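PDB 5G2F: type-iv like pilin ttha1222 from Thermus thermophilus, which is of unknown function but, as a type IV-like competence pilin, probably takes part in pilus-linked DNA uptake during natural transformation. Local coordinates for residues Q8-N13 against Q42-V47; A20-S25 against N56-V61; V61-L66 against L71-Y76. One frame throughout, in Å; residues are numbered along the deposited sequence.

Interaction 1 of 3, residues Q8-N13 against Q42-V47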
ATOM      1  N   GLN A   8      -5.270 -18.717   2.897  1.00 39.71           N
ATOM      2  CA  GLN A   8      -4.157 -19.262   2.138  1.00 39.15           C
ATOM      3  C   GLN A   8      -4.202 -18.912   0.664  1.00 39.18           C
ATOM      4  O   GLN A   8      -3.209 -18.440   0.093  1.00 37.15           O
ATOM      5  CB  GLN A   8      -4.086 -20.777   2.308  1.00 41.83           C
ATOM      6  CG  GLN A   8      -3.586 -21.227   3.671  1.00 42.89           C
ATOM      7  CD  GLN A   8      -3.717 -22.735   3.889  1.00 47.87           C
ATOM      8  OE1 GLN A   8      -4.655 -23.370   3.391  1.00 50.16           O
ATOM      9  NE2 GLN A   8      -2.796 -23.313   4.663  1.00 48.12           N
ATOM     10  N   SER A   9      -5.356 -19.108   0.051  1.00 39.30           N
ATOM     11  CA  SER A   9      -5.563 -18.742  -1.341  1.00 39.35           C
ATOM     12  C   SER A   9      -5.305 -17.244  -1.585  1.00 38.00           C
ATOM     13  O   SER A   9      -4.673 -16.856  -2.580  1.00 38.51           O
ATOM     14  CB  SER A   9      -6.991 -19.182  -1.746  1.00 42.85           C
ATOM     15  OG  SER A   9      -7.289 -18.828  -3.086  1.00 47.59           O
ATOM     16  N   TYR A  10      -5.754 -16.384  -0.677  1.00 37.60           N
ATOM     17  CA  TYR A  10      -5.503 -14.941  -0.814  1.00 35.63           C
ATOM     18  C   TYR A  10      -4.026 -14.606  -0.775  1.00 34.38           C
ATOM     19  O   TYR A  10      -3.515 -13.877  -1.621  1.00 32.18           O
ATOM     20  CB  TYR A  10      -6.235 -14.167   0.283  1.00 37.82           C
ATOM     21  CG  TYR A  10      -6.073 -12.698   0.178  1.00 35.69           C
ATOM     22  CD1 TYR A  10      -6.677 -11.994  -0.870  1.00 37.06           C
ATOM     23  CD2 TYR A  10      -5.298 -11.996   1.078  1.00 34.40           C
ATOM     24  CE1 TYR A  10      -6.517 -10.632  -0.996  1.00 36.22           C
ATOM     25  CE2 TYR A  10      -5.133 -10.627   0.961  1.00 35.66           C
ATOM     26  CZ  TYR A  10      -5.771  -9.940  -0.063  1.00 37.11           C
ATOM     27  OH  TYR A  10      -5.578  -8.566  -0.206  1.00 36.70           O
ATOM     28  N   VAL A  11      -3.309 -15.207   0.187  1.00 35.05           N
ATOM     29  CA  VAL A  11      -1.870 -14.981   0.314  1.00 32.80           C
ATOM     30  C   VAL A  11      -1.150 -15.407  -0.956  1.00 31.72           C
ATOM     31  O   VAL A  11      -0.273 -14.697  -1.408  1.00 30.17           O
ATOM     32  CB  VAL A  11      -1.309 -15.688   1.578  1.00 32.25           C
ATOM     33  CG1 VAL A  11       0.204 -15.683   1.573  1.00 33.78           C
ATOM     34  CG2 VAL A  11      -1.843 -14.973   2.820  1.00 33.18           C
ATOM     35  N   ARG A  12      -1.525 -16.556  -1.526  1.00 33.40           N
ATOM     36  CA  ARG A  12      -0.899 -17.010  -2.753  1.00 33.52           C
ATOM     37  C   ARG A  12      -1.165 -16.040  -3.890  1.00 34.68           C
ATOM     38  O   ARG A  12      -0.279 -15.783  -4.706  1.00 31.28           O
ATOM     39  CB  ARG A  12      -1.342 -18.420  -3.145  1.00 37.78           C
ATOM     40  CG  ARG A  12      -0.764 -19.478  -2.208  1.00 39.39           C
ATOM     41  CD  ARG A  12      -0.926 -20.886  -2.776  1.00 43.46           C
ATOM     42  NE  ARG A  12      -0.312 -21.918  -1.915  1.00 48.24           N
ATOM     43  CZ  ARG A  12       1.003 -22.139  -1.815  1.00 48.88           C
ATOM     44  NH1 ARG A  12       1.885 -21.433  -2.533  1.00 45.75           N
ATOM     45  NH2 ARG A  12       1.442 -23.112  -1.016  1.00 50.98           N
ATOM     46  N   ASN A  13      -2.379 -15.486  -3.930  1.00 33.27           N
ATOM     47  CA  ASN A  13      -2.689 -14.451  -4.942  1.00 33.89           C
ATOM     48  C   ASN A  13      -1.905 -13.148  -4.759  1.00 32.04           C
ATOM     49  O   ASN A  13      -1.484 -12.549  -5.765  1.00 29.73           O
ATOM     50  CB  ASN A  13      -4.212 -14.210  -5.035  1.00 38.18           C
ATOM     51  CG  ASN A  13      -4.903 -15.267  -5.871  1.00 44.07           C
ATOM     52  OD1 ASN A  13      -4.341 -15.768  -6.845  1.00 55.74           O
ATOM     53  ND2 ASN A  13      -6.147 -15.591  -5.519  1.00 53.74           N
ATOM     54  N   GLN A  42     -10.079  -9.405  -4.490  1.00 46.87           N
ATOM     55  CA  GLN A  42     -11.040  -9.568  -3.418  1.00 47.46           C
ATOM     56  C   GLN A  42     -10.347 -10.198  -2.210  1.00 45.83           C
ATOM     57  O   GLN A  42      -9.753 -11.243  -2.327  1.00 47.41           O
ATOM     58  CB  GLN A  42     -12.175 -10.459  -3.907  1.00 52.95           C
ATOM     59  CG  GLN A  42     -13.188 -10.838  -2.832  1.00 58.98           C
ATOM     60  CD  GLN A  42     -14.041  -9.678  -2.339  1.00 66.34           C
ATOM     61  OE1 GLN A  42     -14.282  -8.698  -3.061  1.00 69.44           O
ATOM     62  NE2 GLN A  42     -14.507  -9.792  -1.096  1.00 67.99           N
ATOM     63  N   ARG A  43     -10.426  -9.552  -1.056  1.00 45.06           N
ATOM     64  CA  ARG A  43      -9.843 -10.078   0.179  1.00 43.23           C
ATOM     65  C   ARG A  43     -10.931 -10.756   1.020  1.00 45.52           C
ATOM     66  O   ARG A  43     -11.905 -10.110   1.399  1.00 46.32           O
ATOM     67  CB  ARG A  43      -9.173  -8.955   0.993  1.00 43.45           C
ATOM     68  CG  ARG A  43      -8.606  -9.443   2.323  1.00 46.39           C
ATOM     69  CD  ARG A  43      -7.805  -8.401   3.107  1.00 47.14           C
ATOM     70  NE  ARG A  43      -8.489  -7.117   3.222  1.00 52.28           N
ATOM     71  CZ  ARG A  43      -9.448  -6.861   4.101  1.00 53.48           C
ATOM     72  NH1 ARG A  43      -9.874  -7.790   4.940  1.00 54.68           N
ATOM     73  NH2 ARG A  43     -10.007  -5.664   4.114  1.00 57.94           N
ATOM     74  N   PRO A  44     -10.803 -12.061   1.303  1.00 46.14           N
ATOM     75  CA  PRO A  44     -11.817 -12.687   2.178  1.00 50.20           C
ATOM     76  C   PRO A  44     -11.852 -12.026   3.566  1.00 51.00           C
ATOM     77  O   PRO A  44     -10.827 -11.575   4.059  1.00 49.82           O
ATOM     78  CB  PRO A  44     -11.362 -14.158   2.281  1.00 51.51           C
ATOM     79  CG  PRO A  44     -10.392 -14.355   1.162  1.00 50.50           C
ATOM     80  CD  PRO A  44      -9.780 -13.022   0.860  1.00 47.97           C
ATOM     81  N   LYS A  45     -13.013 -11.966   4.204  1.00 53.66           N
ATOM     82  CA  LYS A  45     -13.131 -11.185   5.438  1.00 54.49           C
ATOM     83  C   LYS A  45     -12.370 -11.850   6.580  1.00 53.11           C
ATOM     84  O   LYS A  45     -11.986 -11.185   7.530  1.00 51.16           O
ATOM     85  CB  LYS A  45     -14.601 -10.891   5.789  1.00 61.05           C
ATOM     86  CG  LYS A  45     -15.448 -12.112   6.041  1.00 65.48           C
ATOM     87  CD  LYS A  45     -16.893 -11.730   6.394  1.00 69.83           C
ATOM     88  CE  LYS A  45     -17.825 -12.917   6.208  1.00 74.19           C
ATOM     89  NZ  LYS A  45     -17.282 -14.125   6.893  1.00 75.72           N
ATOM     90  N   THR A  46     -12.074 -13.142   6.460  1.00 52.67           N
ATOM     91  CA  THR A  46     -11.203 -13.808   7.437  1.00 53.52           C
ATOM     92  C   THR A  46      -9.824 -13.132   7.566  1.00 51.70           C
ATOM     93  O   THR A  46      -9.209 -13.167   8.638  1.00 52.04           O
ATOM     94  CB  THR A  46     -11.040 -15.337   7.165  1.00 54.61           C
ATOM     95  OG1 THR A  46     -10.316 -15.948   8.243  1.00 56.65           O
ATOM     96  CG2 THR A  46     -10.287 -15.624   5.870  1.00 52.41           C
ATOM     97  N   VAL A  47      -9.334 -12.527   6.488  1.00 49.30           N
ATOM     98  CA  VAL A  47      -8.039 -11.855   6.539  1.00 45.95           C
ATOM     99  C   VAL A  47      -8.188 -10.480   7.184  1.00 47.59           C
ATOM    100  O   VAL A  47      -8.732  -9.556   6.583  1.00 48.38           O
ATOM    101  CB  VAL A  47      -7.404 -11.705   5.160  1.00 44.86           C
ATOM    102  CG1 VAL A  47      -6.038 -11.055   5.284  1.00 41.74           C
ATOM    103  CG2 VAL A  47      -7.282 -13.072   4.482  1.00 43.69           C
TER

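Interaction 2 of 3, residues A20-S25 against N56-V61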
ATOM      1  N   ALA A  20       4.571 -10.593 -10.488  1.00 27.20           N
ATOM      2  CA  ALA A  20       4.294  -9.871 -11.744  1.00 28.82           C
ATOM      3  C   ALA A  20       4.912  -8.495 -11.807  1.00 28.17           C
ATOM      4  O   ALA A  20       4.936  -7.888 -12.865  1.00 29.74           O
ATOM      5  CB  ALA A  20       2.798  -9.775 -11.951  1.00 29.36           C
ATOM      6  N   GLN A  21       5.354  -7.966 -10.674  1.00 27.63           N
ATOM      7  CA  GLN A  21       5.962  -6.647 -10.658  1.00 28.54           C
ATOM      8  C   GLN A  21       7.474  -6.696 -10.699  1.00 26.96           C
ATOM      9  O   GLN A  21       8.098  -5.657 -10.666  1.00 24.68           O
ATOM     10  CB  GLN A  21       5.666  -5.932  -9.350  1.00 32.04           C
ATOM     11  CG  GLN A  21       4.283  -6.117  -8.764  1.00 38.47           C
ATOM     12  CD  GLN A  21       3.220  -5.414  -9.542  1.00 40.64           C
ATOM     13  OE1 GLN A  21       3.352  -4.230  -9.805  1.00 44.90           O
ATOM     14  NE2 GLN A  21       2.109  -6.117  -9.840  1.00 40.92           N
ATOM     15  N   ARG A  22       8.092  -7.877 -10.719  1.00 25.57           N
ATOM     16  CA  ARG A  22       9.567  -7.969 -10.806  1.00 25.27           C
ATOM     17  C   ARG A  22      10.134  -7.425 -12.103  1.00 26.61           C
ATOM     18  O   ARG A  22       9.619  -7.664 -13.177  1.00 27.37           O
ATOM     19  CB  ARG A  22      10.063  -9.396 -10.689  1.00 25.79           C
ATOM     20  CG  ARG A  22       9.832 -10.024  -9.333  1.00 25.05           C
ATOM     21  CD  ARG A  22      10.418 -11.426  -9.349  1.00 25.10           C
ATOM     22  NE  ARG A  22      10.128 -12.132  -8.106  1.00 25.33           N
ATOM     23  CZ  ARG A  22      10.725 -11.910  -6.944  1.00 27.15           C
ATOM     24  NH1 ARG A  22      11.752 -11.058  -6.845  1.00 25.22           N
ATOM     25  NH2 ARG A  22      10.372 -12.594  -5.874  1.00 29.11           N
ATOM     26  N   ASP A  23      11.242  -6.699 -11.997  1.00 26.82           N
ATOM     27  CA  ASP A  23      11.983  -6.345 -13.179  1.00 28.66           C
ATOM     28  C   ASP A  23      12.432  -7.639 -13.854  1.00 28.20           C
ATOM     29  O   ASP A  23      12.928  -8.542 -13.180  1.00 27.28           O
ATOM     30  CB  ASP A  23      13.164  -5.508 -12.789  1.00 29.38           C
ATOM     31  CG  ASP A  23      13.963  -5.086 -13.977  1.00 33.64           C
ATOM     32  OD1 ASP A  23      14.772  -5.888 -14.523  1.00 29.88           O
ATOM     33  OD2 ASP A  23      13.776  -3.943 -14.409  1.00 32.62           O
ATOM     34  N   PRO A  24      12.189  -7.782 -15.140  1.00 30.65           N
ATOM     35  CA  PRO A  24      12.487  -9.084 -15.768  1.00 32.02           C
ATOM     36  C   PRO A  24      13.996  -9.384 -16.042  1.00 31.86           C
ATOM     37  O   PRO A  24      14.357 -10.532 -16.336  1.00 31.22           O
ATOM     38  CB  PRO A  24      11.733  -8.996 -17.105  1.00 35.58           C
ATOM     39  CG  PRO A  24      11.548  -7.568 -17.364  1.00 36.39           C
ATOM     40  CD  PRO A  24      11.428  -6.896 -16.022  1.00 34.79           C
ATOM     41  N   SER A  25      14.863  -8.403 -15.875  1.00 31.02           N
ATOM     42  CA  SER A  25      16.306  -8.667 -15.940  1.00 31.52           C
ATOM     43  C   SER A  25      16.974  -8.831 -14.589  1.00 28.88           C
ATOM     44  O   SER A  25      17.858  -9.647 -14.416  1.00 29.04           O
ATOM     45  CB  SER A  25      16.992  -7.511 -16.678  1.00 32.95           C
ATOM     46  OG  SER A  25      16.505  -7.411 -17.989  1.00 36.22           O
ATOM     47  N   ASN A  56      15.172  -8.069   1.086  1.00 27.75           N
ATOM     48  CA  ASN A  56      16.156  -7.497   0.169  1.00 28.36           C
ATOM     49  C   ASN A  56      15.347  -7.134  -1.089  1.00 28.58           C
ATOM     50  O   ASN A  56      14.114  -7.187  -1.055  1.00 29.08           O
ATOM     51  CB  ASN A  56      17.294  -8.485  -0.062  1.00 27.34           C
ATOM     52  CG  ASN A  56      16.804  -9.850  -0.521  1.00 26.54           C
ATOM     53  OD1 ASN A  56      16.275 -10.001  -1.609  1.00 25.83           O
ATOM     54  ND2 ASN A  56      17.003 -10.877   0.330  1.00 26.53           N
ATOM     55  N   ALA A  57      15.992  -6.808  -2.195  1.00 28.93           N
ATOM     56  CA  ALA A  57      15.243  -6.427  -3.419  1.00 28.64           C
ATOM     57  C   ALA A  57      14.508  -7.579  -4.076  1.00 25.77           C
ATOM     58  O   ALA A  57      13.654  -7.370  -4.910  1.00 25.77           O
ATOM     59  CB  ALA A  57      16.210  -5.800  -4.419  1.00 30.20           C
ATOM     60  N   LEU A  58      14.898  -8.822  -3.754  1.00 25.69           N
ATOM     61  CA  LEU A  58      14.270  -9.964  -4.385  1.00 24.45           C
ATOM     62  C   LEU A  58      13.235 -10.682  -3.501  1.00 25.33           C
ATOM     63  O   LEU A  58      12.262 -11.176  -4.030  1.00 28.49           O
ATOM     64  CB  LEU A  58      15.297 -11.020  -4.780  1.00 25.90           C
ATOM     65  CG  LEU A  58      16.345 -10.685  -5.847  1.00 26.48           C
ATOM     66  CD1 LEU A  58      17.256 -11.902  -6.028  1.00 27.62           C
ATOM     67  CD2 LEU A  58      15.665 -10.292  -7.125  1.00 26.51           C
ATOM     68  N   ASP A  59      13.474 -10.760  -2.206  1.00 24.94           N
ATOM     69  CA  ASP A  59      12.780 -11.708  -1.338  1.00 25.69           C
ATOM     70  C   ASP A  59      11.807 -10.978  -0.416  1.00 26.25           C
ATOM     71  O   ASP A  59      12.135  -9.988   0.182  1.00 27.42           O
ATOM     72  CB  ASP A  59      13.764 -12.522  -0.433  1.00 25.25           C
ATOM     73  CG  ASP A  59      14.805 -13.308  -1.203  1.00 27.69           C
ATOM     74  OD1 ASP A  59      14.520 -13.811  -2.334  1.00 25.59           O
ATOM     75  OD2 ASP A  59      15.912 -13.427  -0.617  1.00 26.47           O
ATOM     76  N   TYR A  60      10.618 -11.542  -0.278  1.00 26.30           N
ATOM     77  CA  TYR A  60       9.610 -10.980   0.602  1.00 26.18           C
ATOM     78  C   TYR A  60       8.969 -12.066   1.452  1.00 26.69           C
ATOM     79  O   TYR A  60       9.033 -13.270   1.126  1.00 22.53           O
ATOM     80  CB  TYR A  60       8.501 -10.233  -0.197  1.00 24.13           C
ATOM     81  CG  TYR A  60       7.827 -11.038  -1.250  1.00 23.66           C
ATOM     82  CD1 TYR A  60       6.734 -11.854  -0.955  1.00 25.23           C
ATOM     83  CD2 TYR A  60       8.308 -11.069  -2.538  1.00 25.29           C
ATOM     84  CE1 TYR A  60       6.136 -12.628  -1.929  1.00 24.01           C
ATOM     85  CE2 TYR A  60       7.689 -11.822  -3.521  1.00 23.54           C
ATOM     86  CZ  TYR A  60       6.607 -12.587  -3.218  1.00 23.33           C
ATOM     87  OH  TYR A  60       6.046 -13.424  -4.166  1.00 24.69           O
ATOM     88  N   VAL A  61       8.284 -11.599   2.506  1.00 25.83           N
ATOM     89  CA  VAL A  61       7.511 -12.432   3.364  1.00 25.79           C
ATOM     90  C   VAL A  61       6.156 -11.780   3.536  1.00 27.63           C
ATOM     91  O   VAL A  61       6.084 -10.581   3.865  1.00 28.51           O
ATOM     92  CB  VAL A  61       8.163 -12.576   4.759  1.00 25.50           C
ATOM     93  CG1 VAL A  61       7.379 -13.556   5.614  1.00 27.32           C
ATOM     94  CG2 VAL A  61       9.585 -13.084   4.624  1.00 26.18           C
TER

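Interaction 3 of 3, residues V61-L66 against L71-Y76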
ATOM      1  N   VAL A  61       8.284 -11.599   2.506  1.00 25.83           N
ATOM      2  CA  VAL A  61       7.511 -12.432   3.364  1.00 25.79           C
ATOM      3  C   VAL A  61       6.156 -11.780   3.536  1.00 27.63           C
ATOM      4  O   VAL A  61       6.084 -10.581   3.865  1.00 28.51           O
ATOM      5  CB  VAL A  61       8.163 -12.576   4.759  1.00 25.50           C
ATOM      6  CG1 VAL A  61       7.379 -13.556   5.614  1.00 27.32           C
ATOM      7  CG2 VAL A  61       9.585 -13.084   4.624  1.00 26.18           C
ATOM      8  N   ILE A  62       5.109 -12.549   3.290  1.00 26.19           N
ATOM      9  CA  ILE A  62       3.749 -12.078   3.537  1.00 29.02           C
ATOM     10  C   ILE A  62       3.252 -12.703   4.824  1.00 29.88           C
ATOM     11  O   ILE A  62       3.323 -13.930   4.982  1.00 29.52           O
ATOM     12  CB  ILE A  62       2.788 -12.508   2.394  1.00 28.83           C
ATOM     13  CG1 ILE A  62       3.297 -11.982   1.046  1.00 28.35           C
ATOM     14  CG2 ILE A  62       1.381 -12.045   2.678  1.00 31.27           C
ATOM     15  CD1 ILE A  62       2.713 -12.709  -0.152  1.00 29.32           C
ATOM     16  N   GLU A  63       2.709 -11.887   5.711  1.00 30.03           N
ATOM     17  CA  GLU A  63       2.103 -12.363   6.955  1.00 33.05           C
ATOM     18  C   GLU A  63       0.676 -11.942   7.001  1.00 35.70           C
ATOM     19  O   GLU A  63       0.385 -10.745   6.830  1.00 35.77           O
ATOM     20  CB  GLU A  63       2.780 -11.726   8.154  1.00 35.51           C
ATOM     21  CG  GLU A  63       4.199 -12.169   8.407  1.00 36.34           C
ATOM     22  CD  GLU A  63       4.828 -11.304   9.475  1.00 40.51           C
ATOM     23  OE1 GLU A  63       4.647 -11.616  10.685  1.00 42.52           O
ATOM     24  OE2 GLU A  63       5.452 -10.272   9.112  1.00 41.68           O
ATOM     25  N   ALA A  64      -0.211 -12.899   7.143  1.00 35.02           N
ATOM     26  CA  ALA A  64      -1.623 -12.583   7.227  1.00 38.02           C
ATOM     27  C   ALA A  64      -2.220 -13.181   8.496  1.00 38.68           C
ATOM     28  O   ALA A  64      -1.914 -14.320   8.839  1.00 40.34           O
ATOM     29  CB  ALA A  64      -2.337 -13.095   5.999  1.00 37.68           C
ATOM     30  N   SER A  65      -3.045 -12.396   9.187  1.00 41.01           N
ATOM     31  CA  SER A  65      -3.772 -12.861  10.343  1.00 42.44           C
ATOM     32  C   SER A  65      -5.151 -13.187   9.921  1.00 44.43           C
ATOM     33  O   SER A  65      -5.761 -12.405   9.165  1.00 42.44           O
ATOM     34  CB  SER A  65      -3.839 -11.803  11.429  1.00 45.04           C
ATOM     35  OG  SER A  65      -2.544 -11.391  11.769  1.00 43.95           O
ATOM     36  N   LEU A  66      -5.643 -14.330  10.409  1.00 45.73           N
ATOM     37  CA  LEU A  66      -6.955 -14.809  10.063  1.00 49.99           C
ATOM     38  C   LEU A  66      -7.820 -14.887  11.310  1.00 55.43           C
ATOM     39  O   LEU A  66      -7.371 -15.283  12.394  1.00 57.58           O
ATOM     40  CB  LEU A  66      -6.879 -16.207   9.450  1.00 49.41           C
ATOM     41  CG  LEU A  66      -5.862 -16.429   8.337  1.00 48.68           C
ATOM     42  CD1 LEU A  66      -5.935 -17.857   7.821  1.00 49.43           C
ATOM     43  CD2 LEU A  66      -6.099 -15.426   7.212  1.00 46.68           C
ATOM     44  N   LEU A  71      -6.158 -21.963  11.561  1.00 70.05           N
ATOM     45  CA  LEU A  71      -4.934 -21.320  12.070  1.00 69.46           C
ATOM     46  C   LEU A  71      -5.171 -19.809  12.206  1.00 65.21           C
ATOM     47  O   LEU A  71      -6.061 -19.256  11.578  1.00 62.27           O
ATOM     48  CB  LEU A  71      -3.702 -21.571  11.170  1.00 70.68           C
ATOM     49  CG  LEU A  71      -2.702 -22.705  11.319  1.00 75.46           C
ATOM     50  CD1 LEU A  71      -3.393 -24.045  11.205  1.00 79.72           C
ATOM     51  CD2 LEU A  71      -1.618 -22.561  10.258  1.00 72.36           C
ATOM     52  N   LYS A  72      -4.335 -19.152  12.996  1.00 62.54           N
ATOM     53  CA  LYS A  72      -4.479 -17.738  13.297  1.00 65.99           C
ATOM     54  C   LYS A  72      -3.628 -16.892  12.338  1.00 58.27           C
ATOM     55  O   LYS A  72      -4.013 -15.803  11.953  1.00 56.08           O
ATOM     56  CB  LYS A  72      -4.036 -17.466  14.743  1.00 74.89           C
ATOM     57  CG  LYS A  72      -4.032 -15.991  15.152  1.00 85.06           C
ATOM     58  CD  LYS A  72      -5.399 -15.352  14.914  1.00 95.90           C
ATOM     59  CE  LYS A  72      -5.470 -13.886  15.319  1.00101.50           C
ATOM     60  NZ  LYS A  72      -6.878 -13.413  15.203  1.00107.89           N
ATOM     61  N   LYS A  73      -2.469 -17.403  11.982  1.00 53.99           N
ATOM     62  CA  LYS A  73      -1.536 -16.673  11.137  1.00 54.70           C
ATOM     63  C   LYS A  73      -1.042 -17.571   9.991  1.00 48.55           C
ATOM     64  O   LYS A  73      -0.774 -18.761  10.184  1.00 46.84           O
ATOM     65  CB  LYS A  73      -0.359 -16.210  11.989  1.00 58.89           C
ATOM     66  CG  LYS A  73       0.381 -15.038  11.384  1.00 62.63           C
ATOM     67  CD  LYS A  73       1.589 -14.634  12.217  1.00 65.18           C
ATOM     68  CE  LYS A  73       2.387 -13.544  11.521  1.00 63.52           C
ATOM     69  NZ  LYS A  73       3.499 -13.023  12.355  1.00 64.76           N
ATOM     70  N   VAL A  74      -0.954 -17.021   8.795  1.00 43.30           N
ATOM     71  CA  VAL A  74      -0.273 -17.712   7.727  1.00 41.87           C
ATOM     72  C   VAL A  74       0.881 -16.868   7.216  1.00 39.02           C
ATOM     73  O   VAL A  74       0.797 -15.632   7.165  1.00 38.57           O
ATOM     74  CB  VAL A  74      -1.160 -18.142   6.571  1.00 44.73           C
ATOM     75  CG1 VAL A  74      -2.134 -19.201   7.069  1.00 48.51           C
ATOM     76  CG2 VAL A  74      -1.886 -16.971   5.972  1.00 45.63           C
ATOM     77  N   VAL A  75       1.964 -17.553   6.837  1.00 35.59           N
ATOM     78  CA  VAL A  75       3.172 -16.888   6.394  1.00 34.06           C
ATOM     79  C   VAL A  75       3.664 -17.513   5.080  1.00 32.27           C
ATOM     80  O   VAL A  75       3.824 -18.730   4.993  1.00 31.29           O
ATOM     81  CB  VAL A  75       4.257 -17.024   7.474  1.00 35.75           C
ATOM     82  CG1 VAL A  75       5.545 -16.338   7.061  1.00 35.01           C
ATOM     83  CG2 VAL A  75       3.769 -16.476   8.785  1.00 37.82           C
ATOM     84  N   TYR A  76       3.863 -16.678   4.054  1.00 29.09           N
ATOM     85  CA  TYR A  76       4.455 -17.074   2.779  1.00 27.49           C
ATOM     86  C   TYR A  76       5.823 -16.461   2.667  1.00 25.85           C
ATOM     87  O   TYR A  76       5.977 -15.261   2.887  1.00 26.18           O
ATOM     88  CB  TYR A  76       3.607 -16.632   1.584  1.00 28.37           C
ATOM     89  CG  TYR A  76       4.196 -17.020   0.274  1.00 28.04           C
ATOM     90  CD1 TYR A  76       4.075 -18.303  -0.233  1.00 31.05           C
ATOM     91  CD2 TYR A  76       4.973 -16.138  -0.426  1.00 27.40           C
ATOM     92  CE1 TYR A  76       4.697 -18.676  -1.413  1.00 31.15           C
ATOM     93  CE2 TYR A  76       5.526 -16.469  -1.639  1.00 28.64           C
ATOM     94  CZ  TYR A  76       5.390 -17.738  -2.137  1.00 29.89           C
ATOM     95  OH  TYR A  76       6.024 -18.064  -3.301  1.00 30.62           O
TER

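Interaction 1 of 3, residues Q8-N13 against Q42-V47
Tyr10 reaches from helix 3-19 into the bend of the chain formed by Gln42-Val47, and practically the whole contact is made by this one side chain. Its CG lies anti to the backbone N (chi1 -178°), which sends the ring away from the helix and lays it against Arg43 and Pro44. Starting at the root, CB packs against the proline ring at Pro44 CD, 3.8 Å away. One step out, Tyr10 CD1 touches the same Pro44 CD at 3.7 Å and also comes within 3.5 Å of Gln42 O, a van der Waals approach with no hydrogen bond. Across the ring, Tyr10 CD2 meets the Val47 CG2 methyl at 4.1 Å, the two side chains crossing at about a right angle. Farther along, Tyr10 CE1 lies 3.6 Å from Arg43 CA, while CE2 and CZ run under the aliphatic part of the arginine. Arg43 CG stands over one face of the ring, 4.0 Å from the Tyr10 centroid and 20° off its normal, a CH-pi contact displaced toward the rim. The arginine then bends at chi3, and its guanidinium plane ends up 83° from the ring plane, so the charged group does not stack on the tyrosine. Instead Arg43 NE bonds to Leu37 O, and NH1 makes a weak bond to Val47 O. At the tip, Tyr10 OH hydrogen-bonds to Cys36 O, the carbonyl of a residue disulfide-linked to Cys50. Tyr10 thus fastens the long loop between helix and sheet, the alpha-beta loop of pilins, onto helix 3-19 just ahead of strand 47-54, while the next residue, Val11, packs on Ile62 and Ala64 of strand 60-66 and on Val74 and Tyr76 of strand 73-77.

Interaction 2 of 3, residues A20-S25 against N56-V61
The turn between strands 47-54 and 60-66 is tied to the start of the pilin alpha-beta loop by Arg22, which grips the backbone carbonyl of Leu58. Both terminal nitrogens close on the same oxygen. Arg22 NH1 lies 2.9 Å from Leu58 O, in the carbonyl plane and on a lone pair, and Arg22 NH2 lies 3.0 Å from Leu58 O, nearly in line with the C=O bond. The oxygen sits within 4° of the guanidinium plane, so the arginine meets it end-on. An extended chain from CG to NE carries the group from one loop to the other. Alongside, Arg22 NH1 passes 4.0 Å from Leu58 CD2, and Arg22 NH2 comes within 3.7 Å of Tyr60 CE2, the guanidinium and ring planes 26° apart.

A second shell holds both partners. Glu19, at the end of helix 3-19, takes Arg22 NE in a salt bridge with one carboxylate oxygen and Tyr60 OH in a hydrogen bond with the other, so its charge is likely to steady the arginine. The turn is shaped by Asn56, whose OD1 accepts from Leu58 N at 2.8 Å and from Asp59 N at 3.0 Å. These bonds make an Asx turn and an Asx motif, and Asn56 ND2 returns a nearly straight bond (170°) to Asp59 OD2. An arginine clamped on a carbonyl of an Asx-turn loop here joins the helix end to the connection between two strands of the antiparallel sheet in a type IV-like pilin headgroup.

Interaction 3 of 3, residues V61-L66 against L71-Y76
Glu63 and Lys73 form a salt bridge on one face of the two-stranded ladder 61-66/73-76, reaching each other diagonally, since Glu63 is directly opposite Val75 and Lys73 opposite Ser65. Glu63 OE1 and Lys73 NZ are modelled 2.5 Å apart, so short that the exact length is doubtful. The lysine CG lies anti to its own backbone N (chi1 -158°) and the rest of the chain is extended, so that CE crosses the glutamate stem obliquely, 3.8 Å from Glu63 CB. With an alanine in place of Glu63, the ammonium of Lys73 would probably lose its charged mate and swing free over the sheet. Farther along this face Val61 CG1 meets Val75 CG1 at 3.6 Å.

Beneath lies the backbone ladder. Ile62 pairs with Tyr76, and Ala64 with Val74, through two reciprocal bonds each; the bond from Ala64 N to Val74 O is nearly straight at 174°. The last rung, Leu66 N to Lys72 O, is 2.7 Å long. The strands run antiparallel, at 168°.

The other face is apolar. Ala64 CB touches Val74 CG2 at 3.9 Å, Leu66 CD1 meets Val74 CG1 at 4.1 Å from a right-angled approach, and Ile62 CD1 reaches Tyr76 CD2. Helix 3-19 covers this side, with Val14 on Ile62 and Ala15 on Tyr76. Strand 47-54 bonds to the other edge of 61-66, away from 73-76, through Thr51 and Thr53, and Thr84 bonds to Val75 on the far side of the hairpin. Such a beta hairpin, with a mixed face bearing the Glu63-Lys73 pair and the Val61-Val75 contact and the N-terminal helix packed on the other, is consistent with the sheet of type IV-like pilins, a fold related to the pseudopilins of type II secretion.

How the interactions relate
From the N terminus, helix 3-19 supplies the first half of interaction 1, and the chain has already given up the first segment of interaction 2 before 42-47 comes back to close the first loop. Interaction 2 closes only at 56-61, after strand 47-54, so these two long loops cross along the sequence; their centres lie about 21 Å apart, on opposite sides of the chain's centre. Interaction 3 opens at Val61, which it shares with interaction 2, and closes a short hairpin. Helix 3-19 joins interaction 1 to interaction 3 by packing on the apolar face of that hairpin, and Tyr60 joins interaction 2 to it by touching Tyr76, so helix, loops and sheet form one body.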